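Local coordinates for hyaluronidase (Thermobaculum terrenum, PDB 5DIY), which probably removes O-linked N-acetylglucosamine from proteins as a family 84 glycoside hydrolase, here in a form altered at the predicted proton donor, at residues L180-P185 against S213-P217; S87-S91 against A140-F144; I237-D241 against Y282-W288; Y3-R7 against Y275-S280; L344-R348 against A389-S394. One frame throughout, in Å; residues are numbered along the deposited sequence.

Overall arrangement
Contacts 1, 2 and 4 lie within the beta/alpha barrel. Contact 3 joins a barrel loop to helix 284-296, which follows the last barrel helix. Contact 5 pairs two helices further on. Contacts 1, 2 and 3 are buried; contacts 4 and 5 are partly buried. Contacts 1 and 2 touch, since R183 and L184 pack on A142 of helix 137-153. Contacts 3 and 4 touch through Y275, which meets Y240 and Y282. The chemistry changes with place. Contact 1 is polar, with an arginine among backbone carbonyls at two helix ends. Contact 3 mixes side-chain to carbonyl bonds with proline packing. Contacts 2 and 4 are mostly aromatic and aliphatic. Contact 5 is aliphatic and sulfur packing.

Contact 1 (L180-P185 against S213-P217); sequences LGQRLP and SLQRP
Q215, the C-prime residue of a Schellman motif, ends helix 204-214 and brings R216 against the end of helix 175-183, at G181 and L184. Backbone carbonyls line the edge of the R216 guanidinium. R216 NH2 donates to L184 O at 2.9 Å. The oxygen lies in the guanidinium plane, but the donor stands above the plane of the carbonyl. R216 NH2 also makes a weak bond to G181 O, and R216 NH1 a weak one to P185 O. NH1 also bonds I188 O. The bend at chi3 (67°) folds the chain back, and R216 NE reaches L214 O at 2.8 Å. The G181, L184 and L214 carbonyls thus share one positive charge, which probably suits their partial negative charge. G181 has no side chain, and its CA comes within 3.2 Å of L214 O. Q215 NE2 donates to Q182 OE1 at 2.9 Å. This bond is nearly straight (172°), although the two amide planes are 57° apart. K186 binds Q215 OE1. L184, L214 and R216 all rest on V190 of strand 189-192. L180 and L184 touch M163 of strand 160-164, and helix 137-153 packs on L184 through L145.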
# COMPACT_ATOMS: atom_id res chain seq x y z
N LEU C 180 23.62 15.28 5.46
CA LEU C 180 23.56 14.60 4.17
C LEU C 180 23.43 15.61 3.01
O LEU C 180 24.08 15.45 1.98
CB LEU C 180 22.39 13.60 4.15
CG LEU C 180 22.58 12.24 3.49
CD1 LEU C 180 23.67 11.42 4.18
CD2 LEU C 180 21.25 11.50 3.53
N GLY C 181 22.60 16.63 3.19
CA GLY C 181 22.43 17.66 2.16
C GLY C 181 23.70 18.46 1.90
O GLY C 181 23.98 18.84 0.77
N GLN C 182 24.47 18.70 2.97
CA GLN C 182 25.76 19.40 2.89
C GLN C 182 26.85 18.55 2.21
O GLN C 182 27.58 19.06 1.37
CB GLN C 182 26.20 19.81 4.31
CG GLN C 182 27.45 20.67 4.41
CD GLN C 182 27.32 22.01 3.69
OE1 GLN C 182 26.26 22.62 3.68
NE2 GLN C 182 28.42 22.46 3.09
N ARG C 183 26.93 17.27 2.57
CA ARG C 183 28.06 16.41 2.18
C ARG C 183 27.86 15.53 0.95
O ARG C 183 28.84 15.09 0.35
CB ARG C 183 28.48 15.54 3.36
CG ARG C 183 28.87 16.36 4.59
CD ARG C 183 29.95 15.68 5.41
NE ARG C 183 30.35 16.53 6.53
CZ ARG C 183 31.45 16.36 7.27
NH1 ARG C 183 32.30 15.36 7.03
NH2 ARG C 183 31.70 17.20 8.27
N LEU C 184 26.61 15.23 0.58
CA LEU C 184 26.35 14.52 -0.68
C LEU C 184 26.51 15.47 -1.86
O LEU C 184 25.90 16.52 -1.87
CB LEU C 184 24.93 13.94 -0.74
CG LEU C 184 24.62 12.64 0.00
CD1 LEU C 184 23.14 12.33 -0.15
CD2 LEU C 184 25.46 11.49 -0.52
N PRO C 185 27.31 15.08 -2.88
CA PRO C 185 27.31 15.83 -4.15
C PRO C 185 25.89 16.07 -4.66
O PRO C 185 25.05 15.17 -4.58
CB PRO C 185 28.08 14.91 -5.10
CG PRO C 185 28.98 14.12 -4.22
CD PRO C 185 28.28 13.97 -2.90
N SER C 213 16.78 21.21 3.71
CA SER C 213 17.75 20.37 4.43
C SER C 213 18.66 19.59 3.49
O SER C 213 19.86 19.49 3.72
CB SER C 213 17.04 19.41 5.38
OG SER C 213 16.27 20.11 6.33
N LEU C 214 18.09 19.05 2.41
CA LEU C 214 18.87 18.27 1.44
C LEU C 214 19.69 19.14 0.48
O LEU C 214 20.57 18.63 -0.21
CB LEU C 214 17.96 17.32 0.66
CG LEU C 214 17.27 16.22 1.46
CD1 LEU C 214 16.35 15.42 0.55
CD2 LEU C 214 18.27 15.30 2.15
N GLN C 215 19.38 20.44 0.42
CA GLN C 215 19.96 21.38 -0.54
C GLN C 215 19.74 20.93 -1.99
O GLN C 215 20.56 21.21 -2.86
CB GLN C 215 21.44 21.65 -0.24
CG GLN C 215 21.68 22.21 1.16
CD GLN C 215 23.14 22.48 1.47
OE1 GLN C 215 23.92 22.80 0.57
NE2 GLN C 215 23.52 22.34 2.73
N ARG C 216 18.62 20.25 -2.23
CA ARG C 216 18.23 19.78 -3.55
C ARG C 216 16.75 19.36 -3.50
O ARG C 216 16.26 19.02 -2.42
CB ARG C 216 19.09 18.59 -4.00
CG ARG C 216 18.76 17.28 -3.29
CD ARG C 216 19.96 16.35 -3.22
NE ARG C 216 20.98 16.91 -2.34
CZ ARG C 216 22.25 16.49 -2.26
NH1 ARG C 216 22.69 15.47 -3.01
NH2 ARG C 216 23.08 17.10 -1.43
N PRO C 217 16.06 19.36 -4.65
CA PRO C 217 14.73 18.74 -4.69
C PRO C 217 14.82 17.24 -4.39
O PRO C 217 15.69 16.57 -4.94
CB PRO C 217 14.26 18.98 -6.13
CG PRO C 217 15.07 20.12 -6.61
CD PRO C 217 16.40 19.98 -5.94

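Contact 2 (S87-S91 against A140-F144); sequences SLVYS and AQADF
L88 and F144 make a CH-pi contact. L88 CD2 stands over the middle of the F144 ring, 3.7 Å from its centroid and 9° off the ring normal. L88 CD1 meets the same ring near its rim, 3.9 Å from F144 CE1. The two side chains come from opposite directions. CG of F144 is anti to the backbone N (chi1 -176°), which extends the ring out from its helix to L88.

Y90 supplies most of the other apolar packing. Its CG lies 3.7 Å from A140 CB. F144 CB comes to the edge of the tyrosine ring, in its plane, 3.9 Å from Y90 CD1. Y90 and F144 cross at about a right angle. Y90 also runs alongside Q141, pointing the same way, with Y90 CE1 3.6 Å from Q141 CG.

The contact lies in the beta/alpha barrel. Segment 87-91 belongs to the loop that follows strand 77-82 and leads into helix 93-108, and A140-F144 is a turn of helix 137-153. L99 of helix 93-108 also touches F144. The side chain of Q141 is about 9 Å from that of D119, which binds N-acetylglucosamine.

The polar contacts are few. Q141 NE2 donates to Y90 OH in a long, weak bond (3.4 Å), with the ring and amide planes 60° apart. The amide of Q141 has stronger partners in Y176, at OE1, and T166, at NE2. Y90 O lies at the edge of the F144 ring, 3.6 Å from F144 CD1, and accepts a hydrogen bond from R147. R147 also forms a salt bridge with D143.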
# COMPACT_ATOMS: atom_id res chain seq x y z
N SER C 87 25.35 -4.67 6.71
CA SER C 87 26.71 -5.16 7.00
C SER C 87 27.87 -4.37 6.37
O SER C 87 29.02 -4.75 6.54
CB SER C 87 26.80 -6.63 6.58
OG SER C 87 26.55 -6.77 5.19
N LEU C 88 27.60 -3.26 5.68
CA LEU C 88 28.66 -2.50 5.00
C LEU C 88 29.63 -1.88 6.00
O LEU C 88 29.20 -1.26 6.97
CB LEU C 88 28.07 -1.39 4.11
CG LEU C 88 29.02 -0.37 3.47
CD1 LEU C 88 30.01 -1.06 2.55
CD2 LEU C 88 28.23 0.68 2.69
N VAL C 89 30.92 -2.05 5.73
CA VAL C 89 31.96 -1.27 6.39
C VAL C 89 32.21 -0.06 5.48
O VAL C 89 32.88 -0.18 4.45
CB VAL C 89 33.26 -2.08 6.61
CG1 VAL C 89 34.22 -1.33 7.52
CG2 VAL C 89 32.94 -3.45 7.19
N TYR C 90 31.65 1.09 5.86
CA TYR C 90 31.69 2.30 5.03
C TYR C 90 33.11 2.75 4.66
O TYR C 90 33.35 3.14 3.52
CB TYR C 90 30.95 3.45 5.73
CG TYR C 90 29.45 3.26 5.80
CD1 TYR C 90 28.64 3.56 4.71
CD2 TYR C 90 28.84 2.78 6.96
CE1 TYR C 90 27.27 3.39 4.77
CE2 TYR C 90 27.47 2.61 7.03
CZ TYR C 90 26.68 2.91 5.93
OH TYR C 90 25.32 2.74 6.00
N SER C 91 34.04 2.68 5.62
CA SER C 91 35.42 3.13 5.42
C SER C 91 36.32 2.15 4.67
O SER C 91 37.43 2.52 4.27
CB SER C 91 36.07 3.47 6.77
OG SER C 91 36.09 2.33 7.62
N ALA C 140 29.53 8.91 7.19
CA ALA C 140 30.01 7.65 6.61
C ALA C 140 29.35 7.42 5.26
O ALA C 140 30.03 7.20 4.26
CB ALA C 140 29.71 6.49 7.55
N GLN C 141 28.02 7.51 5.24
CA GLN C 141 27.22 7.33 4.02
C GLN C 141 27.58 8.33 2.92
O GLN C 141 27.75 7.95 1.76
CB GLN C 141 25.72 7.45 4.34
CG GLN C 141 25.20 6.26 5.12
CD GLN C 141 23.75 6.41 5.57
OE1 GLN C 141 23.17 7.49 5.48
NE2 GLN C 141 23.17 5.32 6.04
N ALA C 142 27.69 9.61 3.30
CA ALA C 142 28.04 10.66 2.34
C ALA C 142 29.40 10.39 1.69
O ALA C 142 29.55 10.52 0.47
CB ALA C 142 28.03 12.03 3.01
N ASP C 143 30.39 10.01 2.51
CA ASP C 143 31.73 9.69 2.03
C ASP C 143 31.75 8.44 1.15
O ASP C 143 32.43 8.39 0.13
CB ASP C 143 32.71 9.52 3.20
CG ASP C 143 34.09 9.09 2.74
OD1 ASP C 143 34.63 9.71 1.80
OD2 ASP C 143 34.64 8.11 3.30
N PHE C 144 31.00 7.41 1.56
CA PHE C 144 30.88 6.20 0.76
C PHE C 144 30.26 6.51 -0.61
O PHE C 144 30.79 6.10 -1.64
CB PHE C 144 30.04 5.15 1.48
CG PHE C 144 29.96 3.85 0.75
CD1 PHE C 144 31.03 2.97 0.76
CD2 PHE C 144 28.81 3.49 0.04
CE1 PHE C 144 30.97 1.76 0.09
CE2 PHE C 144 28.74 2.28 -0.63
CZ PHE C 144 29.82 1.41 -0.61

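Contact 3 (I237-D241 against Y282-W288); sequences IGPYD and YNPQDSW
W288 NE1 donates to I237 O at 2.8 Å, with an N-H...O angle of 155°. The oxygen lies in the plane of the indole, at its edge. The indole swings away from its own backbone N (chi1 -165°) and so reaches the loop. A second backbone carbonyl is bound by a tyrosine: Y282 OH donates to Y240 O. This bond is very short at 2.5 Å, and its exact length is doubtful. Y240 O lies in the plane of the Y282 ring.

P239 packs between these two bonds. Its CG meets P284 CB at 3.7 Å, and its CB lies 3.4 Å from P284 O. On the W288 side, P239 CD is 3.8 Å from W288 CD1. P284 in turn has its CG 3.8 Å from D241 OD1. A water links D241 OD2 to Q285 NE2.

N283 is the N-cap of helix 284-296. Its OD1 accepts a nearly straight bond from D286 N (2.9 Å) and a weak one from Q285 N.

The loop between strands 218-222 and 251-256 is thus fixed to the start of helix 284-296. Y240 points its hydroxyl back to D222 in strand 218-222. T271 of helix 262-277 touches P239 and Y282, and helix 301-308 packs on W288 through M304 and E305.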
# COMPACT_ATOMS: atom_id res chain seq x y z
N ILE C 237 -6.71 -0.61 -3.50
CA ILE C 237 -7.10 -0.33 -4.88
C ILE C 237 -7.66 1.08 -5.11
O ILE C 237 -7.99 1.42 -6.24
CB ILE C 237 -8.08 -1.40 -5.44
CG1 ILE C 237 -9.29 -1.61 -4.52
CG2 ILE C 237 -7.32 -2.70 -5.70
CD1 ILE C 237 -10.47 -2.27 -5.20
N GLY C 238 -7.73 1.90 -4.05
CA GLY C 238 -8.26 3.25 -4.16
C GLY C 238 -7.36 4.19 -4.95
O GLY C 238 -6.18 3.88 -5.15
N PRO C 239 -7.89 5.34 -5.39
CA PRO C 239 -7.08 6.24 -6.21
C PRO C 239 -5.93 6.87 -5.45
O PRO C 239 -6.02 7.08 -4.23
CB PRO C 239 -8.09 7.31 -6.64
CG PRO C 239 -9.03 7.38 -5.50
CD PRO C 239 -9.18 5.96 -5.03
N TYR C 240 -4.85 7.15 -6.16
CA TYR C 240 -3.80 8.05 -5.69
C TYR C 240 -4.45 9.35 -5.22
O TYR C 240 -5.34 9.88 -5.90
CB TYR C 240 -2.81 8.32 -6.83
CG TYR C 240 -1.49 8.90 -6.41
CD1 TYR C 240 -0.60 8.17 -5.62
CD2 TYR C 240 -1.09 10.18 -6.83
CE1 TYR C 240 0.63 8.70 -5.24
CE2 TYR C 240 0.14 10.71 -6.45
CZ TYR C 240 0.99 9.97 -5.67
OH TYR C 240 2.19 10.50 -5.32
N ASP C 241 -4.04 9.86 -4.06
CA ASP C 241 -4.73 11.01 -3.47
C ASP C 241 -3.90 11.76 -2.45
O ASP C 241 -2.92 11.23 -1.91
CB ASP C 241 -6.05 10.55 -2.81
CG ASP C 241 -7.16 11.59 -2.89
OD1 ASP C 241 -6.92 12.76 -3.25
OD2 ASP C 241 -8.30 11.22 -2.55
N TYR C 282 -6.08 16.88 -12.00
CA TYR C 282 -6.33 15.53 -11.48
C TYR C 282 -7.53 15.49 -10.53
O TYR C 282 -7.56 16.21 -9.55
CB TYR C 282 -5.09 15.01 -10.74
CG TYR C 282 -5.28 13.63 -10.12
CD1 TYR C 282 -5.43 12.50 -10.92
CD2 TYR C 282 -5.29 13.47 -8.73
CE1 TYR C 282 -5.60 11.25 -10.36
CE2 TYR C 282 -5.46 12.22 -8.16
CZ TYR C 282 -5.62 11.11 -8.97
OH TYR C 282 -5.77 9.86 -8.41
N ASN C 283 -8.51 14.63 -10.84
CA ASN C 283 -9.61 14.31 -9.92
C ASN C 283 -9.58 12.81 -9.64
O ASN C 283 -9.72 12.02 -10.58
CB ASN C 283 -10.97 14.72 -10.50
CG ASN C 283 -12.14 14.33 -9.61
OD1 ASN C 283 -12.45 13.14 -9.44
ND2 ASN C 283 -12.81 15.32 -9.04
N PRO C 284 -9.40 12.40 -8.37
CA PRO C 284 -9.22 10.97 -8.07
C PRO C 284 -10.40 10.06 -8.42
O PRO C 284 -10.18 8.91 -8.81
CB PRO C 284 -8.92 10.94 -6.56
CG PRO C 284 -9.44 12.23 -6.03
CD PRO C 284 -9.32 13.23 -7.15
N GLN C 285 -11.63 10.57 -8.33
CA GLN C 285 -12.82 9.76 -8.64
C GLN C 285 -12.99 9.61 -10.15
O GLN C 285 -13.29 8.52 -10.62
CB GLN C 285 -14.10 10.34 -8.01
CG GLN C 285 -14.21 10.15 -6.50
CD GLN C 285 -13.28 11.05 -5.72
OE1 GLN C 285 -13.04 12.20 -6.10
NE2 GLN C 285 -12.74 10.54 -4.62
N ASP C 286 -12.83 10.71 -10.89
CA ASP C 286 -12.82 10.68 -12.36
C ASP C 286 -11.76 9.70 -12.86
O ASP C 286 -12.01 8.90 -13.77
CB ASP C 286 -12.48 12.06 -12.96
CG ASP C 286 -13.56 13.11 -12.73
OD1 ASP C 286 -14.64 12.82 -12.16
OD2 ASP C 286 -13.33 14.26 -13.15
N SER C 287 -10.57 9.78 -12.27
CA SER C 287 -9.44 8.97 -12.69
C SER C 287 -9.67 7.49 -12.39
O SER C 287 -9.42 6.63 -13.24
CB SER C 287 -8.16 9.44 -12.01
OG SER C 287 -7.03 8.79 -12.58
N TRP C 288 -10.15 7.21 -11.18
CA TRP C 288 -10.44 5.84 -10.76
C TRP C 288 -11.48 5.16 -11.66
O TRP C 288 -11.34 3.98 -11.97
CB TRP C 288 -10.87 5.81 -9.30
CG TRP C 288 -10.84 4.46 -8.68
CD1 TRP C 288 -9.75 3.83 -8.14
CD2 TRP C 288 -11.94 3.57 -8.52
NE1 TRP C 288 -10.11 2.59 -7.66
CE2 TRP C 288 -11.46 2.41 -7.87
CE3 TRP C 288 -13.30 3.65 -8.85
CZ2 TRP C 288 -12.28 1.33 -7.56
CZ3 TRP C 288 -14.13 2.57 -8.54
CH2 TRP C 288 -13.60 1.42 -7.89
O HOH W 1 -10.88 12.29 -2.67

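Contact 4 (Y3-R7 against Y275-S280)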
# COMPACT_ATOMS: atom_id res chain seq x y z
N TYR C 3 5.86 17.85 -16.06
CA TYR C 3 5.75 18.20 -14.64
C TYR C 3 6.77 17.44 -13.79
O TYR C 3 7.39 18.03 -12.91
CB TYR C 3 4.34 17.91 -14.12
CG TYR C 3 3.31 18.86 -14.66
CD1 TYR C 3 3.16 20.13 -14.11
CD2 TYR C 3 2.48 18.50 -15.72
CE1 TYR C 3 2.21 21.02 -14.60
CE2 TYR C 3 1.53 19.37 -16.22
CZ TYR C 3 1.40 20.64 -15.65
OH TYR C 3 0.46 21.52 -16.12
N PHE C 4 6.91 16.14 -14.04
CA PHE C 4 7.87 15.30 -13.31
C PHE C 4 8.85 14.63 -14.28
O PHE C 4 8.44 13.96 -15.23
CB PHE C 4 7.12 14.23 -12.51
CG PHE C 4 6.34 14.77 -11.35
CD1 PHE C 4 6.98 15.06 -10.14
CD2 PHE C 4 4.98 15.02 -11.46
CE1 PHE C 4 6.27 15.57 -9.07
CE2 PHE C 4 4.26 15.53 -10.39
CZ PHE C 4 4.91 15.80 -9.19
N ARG C 5 10.15 14.81 -14.02
CA ARG C 5 11.20 14.18 -14.82
C ARG C 5 11.17 12.65 -14.69
O ARG C 5 11.25 11.94 -15.69
CB ARG C 5 12.60 14.70 -14.43
CG ARG C 5 13.66 14.47 -15.49
CD ARG C 5 15.07 14.39 -14.91
NE ARG C 5 15.42 15.56 -14.10
CZ ARG C 5 16.53 15.68 -13.36
NH1 ARG C 5 17.44 14.71 -13.31
NH2 ARG C 5 16.73 16.80 -12.67
N TYR C 6 11.06 12.16 -13.45
CA TYR C 6 10.94 10.73 -13.18
C TYR C 6 9.50 10.42 -12.76
O TYR C 6 8.99 10.96 -11.77
CB TYR C 6 11.95 10.29 -12.11
CG TYR C 6 13.40 10.61 -12.46
CD1 TYR C 6 13.97 10.14 -13.64
CD2 TYR C 6 14.20 11.37 -11.60
CE1 TYR C 6 15.29 10.43 -13.97
CE2 TYR C 6 15.52 11.67 -11.92
CZ TYR C 6 16.07 11.19 -13.11
OH TYR C 6 17.38 11.47 -13.44
N ARG C 7 8.85 9.56 -13.55
CA ARG C 7 7.47 9.15 -13.34
C ARG C 7 7.50 7.65 -13.24
O ARG C 7 7.36 6.96 -14.25
CB ARG C 7 6.61 9.59 -14.54
CG ARG C 7 6.46 11.09 -14.66
CD ARG C 7 5.58 11.47 -15.83
NE ARG C 7 6.06 10.96 -17.11
CZ ARG C 7 7.08 11.45 -17.81
NH1 ARG C 7 7.80 12.48 -17.36
NH2 ARG C 7 7.41 10.89 -18.97
N TYR C 275 -2.31 11.58 -12.37
CA TYR C 275 -1.89 12.68 -11.50
C TYR C 275 -0.56 13.26 -11.97
O TYR C 275 -0.43 14.47 -12.10
CB TYR C 275 -1.77 12.25 -10.02
CG TYR C 275 -0.99 13.24 -9.17
CD1 TYR C 275 -1.60 14.38 -8.65
CD2 TYR C 275 0.38 13.05 -8.93
CE1 TYR C 275 -0.88 15.30 -7.89
CE2 TYR C 275 1.11 13.96 -8.17
CZ TYR C 275 0.48 15.08 -7.66
OH TYR C 275 1.20 15.97 -6.90
N LEU C 276 0.42 12.40 -12.23
CA LEU C 276 1.74 12.85 -12.68
C LEU C 276 1.65 13.60 -14.02
O LEU C 276 2.35 14.60 -14.21
CB LEU C 276 2.72 11.69 -12.83
CG LEU C 276 3.09 10.88 -11.58
CD1 LEU C 276 3.87 9.64 -11.99
CD2 LEU C 276 3.86 11.71 -10.55
N ASN C 277 0.79 13.13 -14.91
CA ASN C 277 0.61 13.76 -16.23
C ASN C 277 0.05 15.19 -16.18
O ASN C 277 0.48 16.05 -16.95
CB ASN C 277 -0.29 12.91 -17.11
CG ASN C 277 -0.40 13.45 -18.53
OD1 ASN C 277 0.59 13.50 -19.26
ND2 ASN C 277 -1.60 13.87 -18.92
N SER C 278 -0.90 15.44 -15.28
CA SER C 278 -1.52 16.76 -15.16
C SER C 278 -2.07 16.97 -13.74
O SER C 278 -3.28 16.88 -13.51
CB SER C 278 -2.62 16.92 -16.20
OG SER C 278 -3.16 18.23 -16.17
N PRO C 279 -1.18 17.27 -12.78
CA PRO C 279 -1.60 17.32 -11.37
C PRO C 279 -2.62 18.41 -11.00
O PRO C 279 -3.41 18.22 -10.07
CB PRO C 279 -0.28 17.51 -10.61
CG PRO C 279 0.68 18.05 -11.60
CD PRO C 279 0.26 17.54 -12.94
N SER C 280 -2.64 19.53 -11.74
CA SER C 280 -3.62 20.59 -11.50
C SER C 280 -5.04 20.24 -11.96
O SER C 280 -6.01 20.79 -11.44
CB SER C 280 -3.19 21.91 -12.16
OG SER C 280 -3.22 21.81 -13.58
O HOH W 2 4.86 14.98 -15.82
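L276 has the most surface buried here, and it meets both F4 and R7. With CG opposite the carbonyl carbon (chi1 -62°), it spreads its methyls toward the two. One methyl, CD2, stands over a face of the F4 ring, 4.0 Å from its centroid and 27° off the normal. The other, CD1, lies 3.7 Å from R7 CB. The leucine thus divides its two methyls between a ring and the aliphatic base of an arginine.

Y3 packs on the turn that follows the helix. P279 CD sits over one face of the Y3 ring, 3.8 Å from its centroid. The proline is offset toward the ring rim. N277 O approaches Y3 CD2 at 3.4 Å, obliquely to the ring. H248 meets the same tyrosine edge-to-face.

Beside L276, Y275 meets the F4 ring obliquely, with F4 CE2 4.2 Å from Y275 CE2. L276 O lies in the plane of the F4 ring, at its edge. A water bridges the backbones, accepting from F4 N and donating to L276 O, both at 3.0 Å. R7 NH1 donates to F4 O at 2.7 Å, nearly along the C=O axis. R7 NE donates to N34 O, which also helps to set the guanidinium.

Y6 pairs with I254 of strand 251-256, and I254 also touches F4 and L276. The first strand therefore meets the last strand and the helix that follows it, which is how a beta/alpha TIM barrel closes.

Contact 5 (L344-R348 against A389-S394); sequences LRTLR and AMITFS
Helices 340-362 and 373-398 run antiparallel here, with local axes 10.4 Å apart at closest approach and an angle of 165° between their directions. L347 CA and M390 CA are the nearest such pair, 6.9 Å apart. Their side chains slide past each other in opposite directions. L347 CD2 reaches the opposite backbone, 3.8 Å from M390 CA. A bend at chi2 (74°) turns the M390 chain, which takes its end across to helix 340-362. There M390 CE lies 3.5 Å from L344 O and 3.4 Å from R348 NH2, oblique to the guanidinium. M390 SD packs on L347 CD2. A turn further along helix 373-398, L344 CD2 meets F393 CB at 3.9 Å and S394 OG at 3.8 Å. S394 OG turns back to its own helix and donates to M390 O at 2.6 Å. S394 N binds the same oxygen from the opposite face of its plane. This is an antiparallel pair in a helical bundle, where F335 and F444, from helices 322-336 and 440-451, pack on F393. No hydrogen bond joins the two segments. Their hold on each other is van der Waals packing, with the serine hydroxyl satisfied inside its own helix.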
# COMPACT_ATOMS: atom_id res chain seq x y z
N LEU C 344 -35.25 -1.55 8.17
CA LEU C 344 -35.25 -2.85 7.50
C LEU C 344 -35.09 -2.73 5.98
O LEU C 344 -34.35 -3.52 5.37
CB LEU C 344 -36.52 -3.64 7.84
CG LEU C 344 -36.64 -4.18 9.28
CD1 LEU C 344 -38.00 -4.83 9.48
CD2 LEU C 344 -35.51 -5.15 9.61
N ARG C 345 -35.76 -1.74 5.38
CA ARG C 345 -35.66 -1.48 3.94
C ARG C 345 -34.23 -1.14 3.54
O ARG C 345 -33.71 -1.69 2.57
CB ARG C 345 -36.61 -0.36 3.49
CG ARG C 345 -36.51 0.01 2.01
CD ARG C 345 -37.69 0.83 1.50
NE ARG C 345 -38.02 1.96 2.37
CZ ARG C 345 -37.39 3.14 2.39
NH1 ARG C 345 -36.37 3.42 1.57
NH2 ARG C 345 -37.79 4.08 3.25
N THR C 346 -33.60 -0.25 4.30
CA THR C 346 -32.22 0.18 4.05
C THR C 346 -31.26 -1.00 4.11
O THR C 346 -30.41 -1.15 3.23
CB THR C 346 -31.77 1.25 5.06
OG1 THR C 346 -32.67 2.36 5.01
CG2 THR C 346 -30.35 1.73 4.78
N LEU C 347 -31.41 -1.82 5.14
CA LEU C 347 -30.58 -3.02 5.29
C LEU C 347 -30.80 -3.99 4.12
O LEU C 347 -29.83 -4.48 3.53
CB LEU C 347 -30.88 -3.70 6.63
CG LEU C 347 -30.01 -4.89 7.04
CD1 LEU C 347 -28.54 -4.51 7.13
CD2 LEU C 347 -30.51 -5.44 8.38
N ARG C 348 -32.07 -4.25 3.79
CA ARG C 348 -32.46 -5.12 2.67
C ARG C 348 -31.85 -4.67 1.34
O ARG C 348 -31.25 -5.48 0.64
CB ARG C 348 -33.99 -5.16 2.53
CG ARG C 348 -34.50 -6.06 1.40
CD ARG C 348 -36.00 -5.90 1.17
NE ARG C 348 -36.74 -6.20 2.40
CZ ARG C 348 -37.48 -5.35 3.12
NH1 ARG C 348 -37.66 -4.08 2.76
NH2 ARG C 348 -38.07 -5.79 4.23
N ALA C 389 -28.71 -11.10 9.95
CA ALA C 389 -29.10 -9.97 10.82
C ALA C 389 -30.47 -9.40 10.44
O ALA C 389 -31.26 -9.05 11.31
CB ALA C 389 -28.05 -8.87 10.79
N MET C 390 -30.72 -9.31 9.13
CA MET C 390 -32.02 -8.91 8.58
C MET C 390 -33.15 -9.79 9.11
O MET C 390 -34.19 -9.28 9.56
CB MET C 390 -31.97 -8.98 7.05
CG MET C 390 -33.27 -8.66 6.32
SD MET C 390 -33.59 -6.90 6.36
CE MET C 390 -35.28 -6.87 5.76
N ILE C 391 -32.94 -11.10 9.05
CA ILE C 391 -33.94 -12.06 9.51
C ILE C 391 -34.18 -11.89 11.01
O ILE C 391 -35.33 -11.91 11.46
CB ILE C 391 -33.52 -13.51 9.19
CG1 ILE C 391 -33.49 -13.74 7.68
CG2 ILE C 391 -34.47 -14.51 9.84
CD1 ILE C 391 -32.56 -14.86 7.26
N THR C 392 -33.10 -11.73 11.76
CA THR C 392 -33.20 -11.59 13.21
C THR C 392 -34.01 -10.35 13.60
O THR C 392 -34.96 -10.46 14.37
CB THR C 392 -31.80 -11.56 13.86
OG1 THR C 392 -31.09 -12.76 13.50
CG2 THR C 392 -31.89 -11.47 15.38
N PHE C 393 -33.64 -9.19 13.04
CA PHE C 393 -34.36 -7.93 13.31
C PHE C 393 -35.83 -7.96 12.89
O PHE C 393 -36.69 -7.49 13.64
CB PHE C 393 -33.68 -6.73 12.62
CG PHE C 393 -32.50 -6.16 13.36
CD1 PHE C 393 -32.61 -5.74 14.69
CD2 PHE C 393 -31.28 -5.98 12.72
CE1 PHE C 393 -31.53 -5.20 15.36
CE2 PHE C 393 -30.19 -5.43 13.38
CZ PHE C 393 -30.32 -5.04 14.71
N SER C 394 -36.11 -8.50 11.70
CA SER C 394 -37.50 -8.62 11.21
C SER C 394 -38.39 -9.39 12.18
O SER C 394 -39.51 -8.98 12.48
CB SER C 394 -37.53 -9.31 9.84
OG SER C 394 -36.67 -8.68 8.91